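Local coordinates for carnitinyl-CoA dehydratase (Mycobacterium avium, PDB 3R0O), which probably removes water from carnitinyl-CoA, or adds it in the reverse reaction, as a member of the enoyl-CoA hydratase/isomerase (crotonase) family, at residues V132-S137 / M178-A183; F157-Q162 / W186-E191; Q15-E20 / S44-D49; V60-I65 / A204-I209; A26-D31 / G48-E53. One frame throughout, in Å; residues are numbered along the deposited sequence.

Interaction 1 of 5, residues V132-S137 / M178-A183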
# COMPACT_ATOMS: atom_id res chain seq x y z
N VAL A 132 0.64 -11.74 12.27
CA VAL A 132 1.22 -13.05 11.97
C VAL A 132 2.58 -13.26 12.63
O VAL A 132 3.45 -12.40 12.50
CB VAL A 132 1.39 -13.31 10.43
CG1 VAL A 132 2.03 -14.69 10.20
CG2 VAL A 132 0.05 -13.22 9.71
N ILE A 133 2.75 -14.40 13.33
CA ILE A 133 4.06 -14.84 13.79
C ILE A 133 4.36 -16.16 13.11
O ILE A 133 3.50 -17.06 13.08
CB ILE A 133 4.15 -14.96 15.34
CG1 ILE A 133 3.95 -13.58 15.97
CG2 ILE A 133 5.54 -15.51 15.74
CD1 ILE A 133 4.05 -13.55 17.47
N ALA A 134 5.54 -16.26 12.51
CA ALA A 134 5.93 -17.49 11.84
C ALA A 134 7.20 -18.06 12.46
O ALA A 134 8.02 -17.32 12.98
CB ALA A 134 6.13 -17.26 10.34
N CYS A 135 7.35 -19.37 12.42
CA CYS A 135 8.58 -20.01 12.83
C CYS A 135 9.58 -19.91 11.67
O CYS A 135 9.19 -19.60 10.54
CB CYS A 135 8.31 -21.46 13.24
SG CYS A 135 7.68 -22.49 11.88
N GLU A 136 10.87 -20.12 11.97
CA GLU A 136 11.97 -20.01 11.02
C GLU A 136 11.72 -20.75 9.73
O GLU A 136 11.96 -20.23 8.64
CB GLU A 136 13.27 -20.54 11.65
CG GLU A 136 13.94 -19.60 12.64
CD GLU A 136 14.57 -18.37 11.98
OE1 GLU A 136 14.89 -18.46 10.77
OE2 GLU A 136 14.76 -17.33 12.66
N SER A 137 11.22 -21.99 9.85
CA SER A 137 11.07 -22.83 8.67
C SER A 137 9.71 -22.68 7.95
O SER A 137 9.44 -23.40 6.99
CB SER A 137 11.37 -24.29 9.02
OG SER A 137 10.26 -24.84 9.70
N MET A 178 7.50 -17.70 -0.64
CA MET A 178 8.31 -16.65 0.01
C MET A 178 8.73 -17.19 1.39
O MET A 178 7.89 -17.72 2.12
CB MET A 178 7.51 -15.34 0.18
CG MET A 178 8.28 -14.26 0.99
SD MET A 178 7.40 -12.68 1.03
CE MET A 178 7.75 -12.13 -0.67
N THR A 179 10.02 -17.08 1.74
CA THR A 179 10.44 -17.55 3.06
C THR A 179 9.90 -16.65 4.18
O THR A 179 9.55 -15.47 3.95
CB THR A 179 11.96 -17.54 3.20
OG1 THR A 179 12.41 -16.19 3.13
CG2 THR A 179 12.67 -18.41 2.11
N ALA A 180 9.84 -17.19 5.40
CA ALA A 180 9.43 -16.40 6.57
C ALA A 180 10.28 -15.14 6.73
O ALA A 180 9.75 -14.05 7.00
CB ALA A 180 9.50 -17.24 7.85
N SER A 181 11.58 -15.30 6.56
CA SER A 181 12.54 -14.20 6.65
C SER A 181 12.24 -13.09 5.64
O SER A 181 12.24 -11.91 6.00
CB SER A 181 13.97 -14.74 6.48
OG SER A 181 14.86 -13.68 6.23
N ASP A 182 11.96 -13.45 4.39
CA ASP A 182 11.58 -12.43 3.40
C ASP A 182 10.24 -11.79 3.72
O ASP A 182 10.06 -10.57 3.56
CB ASP A 182 11.58 -13.00 1.98
CG ASP A 182 12.98 -13.07 1.38
OD1 ASP A 182 13.91 -12.46 1.94
OD2 ASP A 182 13.16 -13.73 0.35
N ALA A 183 9.30 -12.59 4.23
CA ALA A 183 7.97 -12.03 4.60
C ALA A 183 8.06 -10.97 5.75
O ALA A 183 7.33 -9.96 5.75
CB ALA A 183 6.99 -13.16 4.96
O HOH W 1 13.02 -17.90 6.79

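Interaction 2 of 5, residues F157-Q162 / W186-E191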
# COMPACT_ATOMS: atom_id res chain seq x y z
N PHE A 157 -6.40 -10.91 -4.09
CA PHE A 157 -6.62 -9.51 -3.84
C PHE A 157 -6.06 -9.02 -2.51
O PHE A 157 -5.82 -7.82 -2.34
CB PHE A 157 -8.09 -9.08 -4.08
CG PHE A 157 -9.09 -9.72 -3.14
CD1 PHE A 157 -9.32 -9.18 -1.88
CD2 PHE A 157 -9.85 -10.82 -3.56
CE1 PHE A 157 -10.28 -9.75 -1.02
CE2 PHE A 157 -10.82 -11.40 -2.73
CZ PHE A 157 -11.04 -10.86 -1.45
N ARG A 158 -5.84 -9.93 -1.55
CA ARG A 158 -5.26 -9.50 -0.28
C ARG A 158 -3.74 -9.42 -0.32
O ARG A 158 -3.17 -8.49 0.23
CB ARG A 158 -5.74 -10.35 0.90
CG ARG A 158 -7.25 -10.11 1.22
CD ARG A 158 -7.78 -11.03 2.34
NE ARG A 158 -9.10 -10.59 2.80
CZ ARG A 158 -9.91 -11.32 3.55
NH1 ARG A 158 -9.57 -12.56 3.88
NH2 ARG A 158 -11.08 -10.83 3.95
N ILE A 159 -3.07 -10.36 -1.00
CA ILE A 159 -1.62 -10.28 -1.12
C ILE A 159 -1.13 -8.95 -1.74
O ILE A 159 -0.15 -8.41 -1.26
CB ILE A 159 -0.97 -11.52 -1.83
CG1 ILE A 159 0.54 -11.60 -1.54
CG2 ILE A 159 -1.21 -11.50 -3.34
CD1 ILE A 159 0.91 -11.97 -0.14
N VAL A 160 -1.84 -8.41 -2.74
CA VAL A 160 -1.42 -7.15 -3.39
C VAL A 160 -1.53 -5.95 -2.44
O VAL A 160 -0.94 -4.90 -2.67
CB VAL A 160 -2.12 -6.87 -4.77
CG1 VAL A 160 -1.76 -7.93 -5.81
CG2 VAL A 160 -3.63 -6.80 -4.65
N GLU A 161 -2.28 -6.13 -1.35
CA GLU A 161 -2.43 -5.09 -0.37
C GLU A 161 -1.42 -5.22 0.76
O GLU A 161 -1.16 -4.24 1.45
CB GLU A 161 -3.82 -5.16 0.26
CG GLU A 161 -4.93 -4.83 -0.70
CD GLU A 161 -6.25 -4.76 0.00
OE1 GLU A 161 -6.51 -5.66 0.84
OE2 GLU A 161 -7.04 -3.83 -0.30
N GLN A 162 -0.87 -6.42 0.94
CA GLN A 162 -0.05 -6.70 2.11
C GLN A 162 1.44 -6.84 1.81
O GLN A 162 2.26 -6.90 2.72
CB GLN A 162 -0.63 -7.92 2.85
CG GLN A 162 -2.03 -7.62 3.44
CD GLN A 162 -2.62 -8.79 4.19
OE1 GLN A 162 -1.91 -9.49 4.92
NE2 GLN A 162 -3.93 -9.00 4.03
N TRP A 186 9.54 -7.73 4.40
CA TRP A 186 8.57 -6.92 3.66
C TRP A 186 7.47 -6.31 4.54
O TRP A 186 6.72 -5.47 4.08
CB TRP A 186 7.96 -7.73 2.51
CG TRP A 186 8.93 -7.98 1.37
CD1 TRP A 186 9.33 -9.19 0.90
CD2 TRP A 186 9.60 -6.99 0.56
NE1 TRP A 186 10.23 -9.03 -0.14
CE2 TRP A 186 10.41 -7.69 -0.37
CE3 TRP A 186 9.61 -5.58 0.54
CZ2 TRP A 186 11.22 -7.01 -1.32
CZ3 TRP A 186 10.42 -4.91 -0.39
CH2 TRP A 186 11.20 -5.63 -1.32
N GLY A 187 7.37 -6.72 5.80
CA GLY A 187 6.26 -6.33 6.65
C GLY A 187 4.96 -7.09 6.43
O GLY A 187 3.88 -6.63 6.84
N LEU A 188 5.04 -8.22 5.73
CA LEU A 188 3.90 -9.11 5.55
C LEU A 188 3.56 -9.88 6.85
O LEU A 188 2.42 -10.26 7.07
CB LEU A 188 4.19 -10.12 4.43
CG LEU A 188 3.12 -11.19 4.14
CD1 LEU A 188 1.77 -10.63 3.62
CD2 LEU A 188 3.65 -12.21 3.12
N ILE A 189 4.57 -10.14 7.66
CA ILE A 189 4.35 -10.81 8.95
C ILE A 189 5.03 -10.00 10.05
O ILE A 189 5.81 -9.10 9.73
CB ILE A 189 4.82 -12.26 8.94
CG1 ILE A 189 6.35 -12.33 8.82
CG2 ILE A 189 4.07 -13.08 7.84
CD1 ILE A 189 6.88 -13.74 9.09
N ASN A 190 4.73 -10.29 11.33
CA ASN A 190 5.21 -9.40 12.41
C ASN A 190 6.44 -9.91 13.13
O ASN A 190 7.17 -9.13 13.72
CB ASN A 190 4.10 -9.08 13.42
CG ASN A 190 2.86 -8.51 12.76
OD1 ASN A 190 2.00 -9.27 12.32
ND2 ASN A 190 2.78 -7.18 12.64
N GLU A 191 6.66 -11.22 13.10
CA GLU A 191 7.76 -11.79 13.85
C GLU A 191 8.11 -13.15 13.31
O GLU A 191 7.25 -13.87 12.79
CB GLU A 191 7.38 -11.88 15.34
CG GLU A 191 8.59 -12.09 16.23
CD GLU A 191 8.25 -12.15 17.70
OE1 GLU A 191 7.05 -12.17 18.07
OE2 GLU A 191 9.21 -12.20 18.49
O HOH W 2 1.30 -6.40 5.63
O HOH W 3 4.50 -5.46 2.76
O HOH W 4 0.11 -11.62 6.12

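Interaction 3 of 5, residues Q15-E20 / S44-D49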
# COMPACT_ATOMS: atom_id res chain seq x y z
N GLN A 15 -11.39 -34.72 17.22
CA GLN A 15 -11.86 -33.41 16.84
C GLN A 15 -10.95 -32.81 15.76
O GLN A 15 -9.73 -32.97 15.83
CB GLN A 15 -11.86 -32.53 18.07
CG GLN A 15 -13.10 -31.71 18.27
CD GLN A 15 -13.28 -31.30 19.73
OE1 GLN A 15 -12.37 -31.45 20.55
NE2 GLN A 15 -14.47 -30.79 20.06
N ALA A 16 -11.54 -32.12 14.78
CA ALA A 16 -10.77 -31.61 13.64
C ALA A 16 -9.99 -30.35 14.01
O ALA A 16 -8.92 -30.10 13.48
CB ALA A 16 -11.69 -31.34 12.48
N ALA A 17 -10.54 -29.58 14.93
CA ALA A 17 -9.87 -28.42 15.51
C ALA A 17 -10.35 -28.30 16.95
O ALA A 17 -11.52 -28.59 17.23
CB ALA A 17 -10.20 -27.13 14.73
N VAL A 18 -9.45 -27.90 17.85
CA VAL A 18 -9.79 -27.70 19.27
C VAL A 18 -9.66 -26.22 19.66
O VAL A 18 -8.92 -25.47 19.02
CB VAL A 18 -8.91 -28.57 20.21
CG1 VAL A 18 -9.24 -30.05 20.02
CG2 VAL A 18 -7.43 -28.34 19.94
N VAL A 19 -10.41 -25.82 20.69
CA VAL A 19 -10.36 -24.47 21.21
C VAL A 19 -10.04 -24.54 22.69
O VAL A 19 -10.49 -25.44 23.37
CB VAL A 19 -11.74 -23.76 21.10
CG1 VAL A 19 -11.57 -22.26 21.25
CG2 VAL A 19 -12.43 -24.10 19.80
N GLU A 20 -9.25 -23.60 23.19
CA GLU A 20 -8.96 -23.52 24.61
C GLU A 20 -8.80 -22.06 25.01
O GLU A 20 -8.51 -21.21 24.16
CB GLU A 20 -7.76 -24.41 25.01
CG GLU A 20 -6.38 -23.97 24.52
CD GLU A 20 -5.36 -25.12 24.49
OE1 GLU A 20 -4.51 -25.19 25.42
OE2 GLU A 20 -5.40 -25.96 23.56
N SER A 44 -13.78 -26.39 9.09
CA SER A 44 -14.52 -25.17 8.86
C SER A 44 -15.64 -25.02 9.88
O SER A 44 -15.90 -23.92 10.34
CB SER A 44 -15.09 -25.11 7.43
OG SER A 44 -14.07 -25.36 6.47
N THR A 45 -16.29 -26.13 10.24
CA THR A 45 -17.33 -26.07 11.28
C THR A 45 -16.76 -25.63 12.63
O THR A 45 -17.30 -24.73 13.29
CB THR A 45 -18.03 -27.43 11.45
OG1 THR A 45 -18.72 -27.72 10.25
CG2 THR A 45 -19.03 -27.42 12.65
N ALA A 46 -15.67 -26.28 13.02
CA ALA A 46 -15.07 -26.04 14.31
C ALA A 46 -14.48 -24.62 14.39
O ALA A 46 -14.74 -23.86 15.33
CB ALA A 46 -14.02 -27.13 14.61
N VAL A 47 -13.73 -24.23 13.37
CA VAL A 47 -13.11 -22.90 13.33
C VAL A 47 -14.17 -21.78 13.22
O VAL A 47 -14.15 -20.85 13.98
CB VAL A 47 -12.02 -22.83 12.23
CG1 VAL A 47 -11.45 -21.38 12.05
CG2 VAL A 47 -10.88 -23.81 12.55
N GLY A 48 -15.12 -21.92 12.29
CA GLY A 48 -16.23 -20.95 12.20
C GLY A 48 -16.98 -20.79 13.52
O GLY A 48 -17.21 -19.66 13.96
N ASP A 49 -17.37 -21.90 14.15
CA ASP A 49 -18.05 -21.86 15.46
C ASP A 49 -17.18 -21.18 16.51
O ASP A 49 -17.68 -20.41 17.33
CB ASP A 49 -18.42 -23.27 15.96
CG ASP A 49 -19.63 -23.89 15.21
OD1 ASP A 49 -20.34 -23.18 14.47
OD2 ASP A 49 -19.88 -25.09 15.38

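Interaction 4 of 5, residues V60-I65 / A204-I209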
# COMPACT_ATOMS: atom_id res chain seq x y z
N VAL A 60 -13.49 -12.65 25.82
CA VAL A 60 -12.42 -13.04 24.89
C VAL A 60 -11.94 -11.77 24.23
O VAL A 60 -12.73 -11.11 23.55
CB VAL A 60 -12.89 -14.07 23.83
CG1 VAL A 60 -11.85 -14.22 22.70
CG2 VAL A 60 -13.19 -15.41 24.49
N TRP A 61 -10.67 -11.40 24.45
CA TRP A 61 -10.17 -10.13 23.91
C TRP A 61 -9.23 -10.27 22.72
O TRP A 61 -8.86 -9.27 22.11
CB TRP A 61 -9.53 -9.27 25.01
CG TRP A 61 -10.47 -8.88 26.16
CD1 TRP A 61 -11.82 -9.11 26.24
CD2 TRP A 61 -10.11 -8.16 27.35
NE1 TRP A 61 -12.32 -8.59 27.43
CE2 TRP A 61 -11.29 -8.00 28.12
CE3 TRP A 61 -8.91 -7.63 27.83
CZ2 TRP A 61 -11.29 -7.35 29.36
CZ3 TRP A 61 -8.91 -6.98 29.06
CH2 TRP A 61 -10.09 -6.84 29.81
N ALA A 62 -8.85 -11.50 22.40
CA ALA A 62 -7.99 -11.79 21.24
C ALA A 62 -8.08 -13.26 20.90
O ALA A 62 -8.44 -14.08 21.74
CB ALA A 62 -6.55 -11.41 21.50
N VAL A 63 -7.77 -13.58 19.64
CA VAL A 63 -7.82 -14.93 19.12
C VAL A 63 -6.48 -15.28 18.49
O VAL A 63 -5.84 -14.44 17.82
CB VAL A 63 -8.97 -15.10 18.08
CG1 VAL A 63 -8.91 -16.44 17.37
CG2 VAL A 63 -10.33 -14.92 18.75
N VAL A 64 -6.04 -16.53 18.72
CA VAL A 64 -4.88 -17.09 18.06
C VAL A 64 -5.31 -18.36 17.34
O VAL A 64 -6.01 -19.19 17.92
CB VAL A 64 -3.73 -17.39 19.07
CG1 VAL A 64 -2.55 -18.13 18.38
CG2 VAL A 64 -3.25 -16.08 19.78
N ILE A 65 -4.93 -18.48 16.07
CA ILE A 65 -5.13 -19.72 15.33
C ILE A 65 -3.78 -20.34 14.94
O ILE A 65 -2.87 -19.63 14.52
CB ILE A 65 -6.05 -19.50 14.07
CG1 ILE A 65 -6.45 -20.84 13.44
CG2 ILE A 65 -5.38 -18.59 13.04
CD1 ILE A 65 -7.74 -20.76 12.55
N ALA A 204 2.32 -14.21 23.69
CA ALA A 204 3.01 -13.02 24.17
C ALA A 204 2.57 -11.77 23.38
O ALA A 204 2.33 -10.71 23.96
CB ALA A 204 4.57 -13.21 24.18
N LEU A 205 2.43 -11.90 22.06
CA LEU A 205 1.91 -10.79 21.26
C LEU A 205 0.47 -10.42 21.67
O LEU A 205 0.16 -9.24 21.89
CB LEU A 205 2.00 -11.10 19.77
CG LEU A 205 1.35 -10.07 18.83
CD1 LEU A 205 1.90 -8.68 19.09
CD2 LEU A 205 1.53 -10.43 17.37
N ALA A 206 -0.40 -11.43 21.83
CA ALA A 206 -1.76 -11.21 22.30
C ALA A 206 -1.82 -10.45 23.64
O ALA A 206 -2.69 -9.59 23.83
CB ALA A 206 -2.50 -12.55 22.41
N GLU A 207 -0.92 -10.78 24.56
CA GLU A 207 -0.90 -10.16 25.88
C GLU A 207 -0.49 -8.68 25.81
O GLU A 207 -0.80 -7.90 26.71
CB GLU A 207 0.00 -10.95 26.85
N ARG A 208 0.19 -8.30 24.73
CA ARG A 208 0.55 -6.91 24.44
C ARG A 208 -0.62 -6.14 23.81
O ARG A 208 -0.52 -4.93 23.53
CB ARG A 208 1.79 -6.86 23.56
CG ARG A 208 3.08 -7.10 24.35
CD ARG A 208 4.23 -7.50 23.45
NE ARG A 208 4.35 -6.62 22.29
CZ ARG A 208 4.67 -7.05 21.07
NH1 ARG A 208 4.91 -8.35 20.84
NH2 ARG A 208 4.74 -6.19 20.08
N ILE A 209 -1.74 -6.84 23.64
CA ILE A 209 -2.94 -6.28 23.07
C ILE A 209 -4.08 -6.36 24.06
O ILE A 209 -4.86 -5.42 24.17
CB ILE A 209 -3.32 -6.98 21.74
CG1 ILE A 209 -2.27 -6.69 20.67
CG2 ILE A 209 -4.72 -6.52 21.26
CD1 ILE A 209 -2.38 -7.55 19.41

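Interaction 5 of 5, residues A26-D31 / G48-E53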
# COMPACT_ATOMS: atom_id res chain seq x y z
N ALA A 26 -8.57 -16.76 23.14
CA ALA A 26 -9.07 -18.02 22.60
C ALA A 26 -8.04 -18.53 21.63
O ALA A 26 -7.74 -17.86 20.62
CB ALA A 26 -10.41 -17.82 21.90
N LEU A 27 -7.51 -19.71 21.94
CA LEU A 27 -6.54 -20.41 21.10
C LEU A 27 -7.22 -21.53 20.32
O LEU A 27 -7.77 -22.50 20.90
CB LEU A 27 -5.37 -20.97 21.96
CG LEU A 27 -4.30 -21.85 21.27
CD1 LEU A 27 -3.43 -21.07 20.26
CD2 LEU A 27 -3.40 -22.54 22.30
N ILE A 28 -7.18 -21.42 19.00
CA ILE A 28 -7.75 -22.41 18.11
C ILE A 28 -6.62 -23.14 17.45
O ILE A 28 -5.74 -22.51 16.89
CB ILE A 28 -8.58 -21.74 16.99
CG1 ILE A 28 -9.66 -20.84 17.61
CG2 ILE A 28 -9.13 -22.84 16.04
CD1 ILE A 28 -10.31 -19.86 16.64
N THR A 29 -6.65 -24.48 17.49
CA THR A 29 -5.60 -25.28 16.90
C THR A 29 -6.28 -26.16 15.88
O THR A 29 -7.14 -26.99 16.23
CB THR A 29 -4.88 -26.16 17.96
OG1 THR A 29 -4.31 -25.33 18.98
CG2 THR A 29 -3.78 -27.00 17.32
N ILE A 30 -5.89 -26.01 14.61
CA ILE A 30 -6.28 -26.98 13.60
C ILE A 30 -5.53 -28.27 13.89
O ILE A 30 -4.31 -28.27 13.94
CB ILE A 30 -5.97 -26.51 12.18
CG1 ILE A 30 -6.74 -25.21 11.88
CG2 ILE A 30 -6.28 -27.66 11.19
CD1 ILE A 30 -6.35 -24.53 10.54
N ASP A 31 -6.28 -29.35 14.13
CA ASP A 31 -5.67 -30.57 14.65
C ASP A 31 -5.84 -31.77 13.73
O ASP A 31 -6.54 -32.72 14.07
CB ASP A 31 -6.22 -30.88 16.04
CG ASP A 31 -5.38 -31.92 16.81
OD1 ASP A 31 -4.25 -32.29 16.39
OD2 ASP A 31 -5.87 -32.36 17.86
N GLY A 48 -15.12 -21.92 12.29
CA GLY A 48 -16.23 -20.95 12.20
C GLY A 48 -16.98 -20.79 13.52
O GLY A 48 -17.21 -19.66 13.96
N ASP A 49 -17.37 -21.90 14.15
CA ASP A 49 -18.05 -21.86 15.46
C ASP A 49 -17.18 -21.18 16.51
O ASP A 49 -17.68 -20.41 17.33
CB ASP A 49 -18.42 -23.27 15.96
CG ASP A 49 -19.63 -23.89 15.21
OD1 ASP A 49 -20.34 -23.18 14.47
OD2 ASP A 49 -19.88 -25.09 15.38
N ALA A 50 -15.88 -21.49 16.50
CA ALA A 50 -14.96 -20.91 17.48
C ALA A 50 -14.85 -19.40 17.32
O ALA A 50 -14.81 -18.66 18.31
CB ALA A 50 -13.55 -21.56 17.41
N LEU A 51 -14.80 -18.94 16.08
CA LEU A 51 -14.71 -17.50 15.84
C LEU A 51 -15.97 -16.78 16.30
O LEU A 51 -15.87 -15.70 16.89
CB LEU A 51 -14.43 -17.19 14.36
CG LEU A 51 -13.05 -17.41 13.75
CD1 LEU A 51 -13.10 -17.02 12.24
CD2 LEU A 51 -11.97 -16.62 14.45
N GLU A 52 -17.15 -17.36 16.01
CA GLU A 52 -18.42 -16.72 16.38
C GLU A 52 -18.57 -16.61 17.89
O GLU A 52 -19.10 -15.62 18.41
CB GLU A 52 -19.63 -17.49 15.84
CG GLU A 52 -20.08 -17.03 14.47
CD GLU A 52 -20.40 -15.53 14.39
OE1 GLU A 52 -21.49 -15.11 14.86
OE2 GLU A 52 -19.57 -14.77 13.84
N GLU A 53 -18.15 -17.67 18.57
CA GLU A 53 -18.13 -17.72 20.03
C GLU A 53 -17.13 -16.66 20.59
O GLU A 53 -17.47 -15.94 21.53
CB GLU A 53 -17.80 -19.14 20.48
CG GLU A 53 -17.66 -19.35 22.01
CD GLU A 53 -18.93 -18.99 22.80
OE1 GLU A 53 -20.05 -19.22 22.28
OE2 GLU A 53 -18.80 -18.47 23.94

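Interaction 1 of 5, residues V132-S137 / M178-A183
Ala180, the first residue of helix 180-186, presses its methyl group against the end of strand 131-135, and nearly all of the close packing in this contact runs through that one carbon. Ala180 CB lies 3.6 Å from Cys135 O, while the carbonyl oxygen of Glu136 comes within 4.0 Å of the same Ala180 CB. From the strand, Ala134 turns its own methyl toward the helix, with Ala134 CB 4.2 Å from Ala180 CB. The three approaches are van der Waals contacts, two of them to peptide oxygens, and such small side chains let the helix start sit close to the backbone where the strand ends. Val192 of strand 191-193 also packs on Ala180 and helps to bury it.

The other side of the contact is looser and wet. No direct hydrogen bond joins the segments; a water does so instead, donating to Glu136 O at 3.2 Å and accepting from Ser181 N at 3.0 Å. The water thus serves an N-H of the first helical turn. Another N-H of that turn is capped from within the chain: Thr179, the N-cap residue, accepts through OG1 from Asp182 N at 3.0 Å, nearly straight at 164°. The exposed side chain of Glu136 leaves the backbone away from the helix and then bends back, without touching it. Helix 180-186 is the last helix of the long connection, containing helices and two strands of the small second sheet, that leads from strand 131-135 to its parallel neighbour 191-193 in the crotonase fold.

Interaction 2 of 5, residues F157-Q162 / W186-E191
Leu188 sets one methyl branch against Ile159 and Gln162, on the last turn of helix 155-162, and its side chain runs at about a right angle to both. Leu188 CG stands opposite the backbone N across CA-CB (chi1 177°), and chi2 of 64° then turns CD1 to the helix. There Leu188 CD1 lies 3.7 Å from Gln162 CB, on the aliphatic base of the glutamine, and 4.1 Å from Ile159 CD1, where the two chains meet methyl to methyl. Leu127 of helix 121-128 packs on both Ile159 and Leu188, and Leu163 adds to the cover of the leucine. The leucine takes this place just after a Schellman motif: Gly187, with positive phi (79°), ends helix 180-186 and turns the chain toward strand 191-193. The polar groups around the apolar pairs are joined through water. Gln162 O receives two waters, one shared with Gly187 O and the other, 2.7 Å from Gln162 O, shared with Trp186 O. A third water links Leu188 O, at 2.8 Å, to Gln162 OE1. Beyond CG the glutamine is extended, and its amide end is held from outside the contact, OE1 by Lys166 NZ of the second subunit and NE2 by Leu127 O.

Interaction 3 of 5, residues Q15-E20 / S44-D49
This is a small apolar contact between the edge of the main sheet and the helix lying over it: Ala17, at the start of strand 17-22, meets Ala46 and Val47 of helix 41-56. Ala17 CB is the meeting point, pointing toward the helix, with Ala46 CB 3.8 Å away in a methyl-to-methyl approach. Ala46 CB also comes within 3.9 Å of the carbonyl oxygen Ala17 O, so the helix rests on strand backbone as well as on side chain. The second touch comes from Val47, whose CB leaves the helix obliquely to the strand. Its CG2 branch, placed next to the backbone N by a chi1 of 173°, reaches Ala17 CB at 4.0 Å. No hydrogen bond crosses between the segments. With two alanines at the crossing, nothing bulky holds the backbones apart, and the CA atoms of Ala17 and Ala46 are 5.8 Å from each other. Along the strand Ala17 and Val19 point toward the helix and Val18 away; Ala16, just before the strand, also faces it. The neighbouring residues extend the same interface: Ala16 packs on Ala42 and Val43 one turn earlier in helix 41-56, and Val47 reaches past strand 17-22 to Ile28 on the adjoining antiparallel strand 25-30.

Interaction 4 of 5, residues V60-I65 / A204-I209
Val64 has CG1 opposite its backbone N (chi1 174°), which leaves CG2 on the N side of the residue, and this second branch is the one that approaches Ala206 of helix 198-210. The separation, 4.5 Å from Val64 CG2 to Ala206 CB, is that of a light touch. Ala62, two residues earlier on strand 62-67, needs no torsion to take part: its methyl points at the helix, and Ala62 CB lies 4.3 Å from Ala206 CB. The helix methyl therefore sits over two alternate residues, Ala62 and Val64, on one face of the strand, while Val63 between them faces the other way. The contact is wholly apolar, with no hydrogen bond across it, and all three of its residues are buried.

Other strands share the seat of the helix. Ala206 also packs on Val25 of strand 25-30 and Ile111 of strand 110-114, and Leu205 reaches on to strand 131-135, so the helix lies across several strands of the sheet. Arg208 forms a salt bridge with Glu176 of the second subunit, which places this layer beside the subunit interface. Helix 198-210 covers the face of the sheet to which Ala62 and Val64 point, opposite the face covered by helix 41-56, so the mixed sheet is sandwiched between helices as in the crotonase fold.

Interaction 5 of 5, residues A26-D31 / G48-E53
Ile28, near the middle of strand 25-30, and Ala50 of helix 41-56 form the main apolar pair. Chi1 of -55° sets Ile28 CG1 opposite the carbonyl carbon, and the chain then runs on extended (chi2 165°), so that its terminal methyl is delivered to the helix. Ile28 CD1 lies 3.7 Å from Ala50 CB, and Ile28 CG1 is close behind at 4.0 Å from the same methyl; the alanine thus lies against the outer half of the isoleucine. Leu51 adds a looser touch, its side chain leaving the helix obliquely before Leu51 CD2 comes 4.2 Å from Ile28 CD1. The isoleucine spans the gap, for the CA atoms of Ile28 and Ala50 are 7.4 Å apart.

Polar groups do not bridge the two segments. The helix has its own backbone bonds, among them Glu52 N to Gly48 O, and two of its acidic side chains find partners elsewhere: Asp49 OD1 is hydrogen-bonded to His90 and Glu52 OE2 to His104. Ile28, for its part, is paired through its backbone with Val64 and Thr66 of strand 62-67. Ala50 is covered further by Val19 of strand 17-22, and Leu51 packs on Tyr101 and His104. Strand 25-30, helix 41-56 and strand 62-67 follow one another as a beta-alpha-beta unit with parallel neighbouring strands, within the crotonase fold, and this contact seats the helix on its first strand.

How the interactions relate
Four of the five contacts reach the six-stranded main sheet. Interactions 3 and 5, about 5 Å apart between centres, lay helix 41-56 on the adjacent strands 17-22 and 25-30 and share Gly48 and Asp49; both close before interaction 4 opens. Interaction 4, its centre about 13 Å from that of interaction 5, puts helix 198-210 on the next strand, 62-67, bringing late sequence back to an early strand. Interaction 1 lies toward the other edge, on strand 131-135, with interaction 2 beside it, about 11 Å between centres; their segments alternate along the chain, nested within the span closed by interaction 4. Interactions 1, 2 and 4 meet the second subunit, and interaction 2 the third as well.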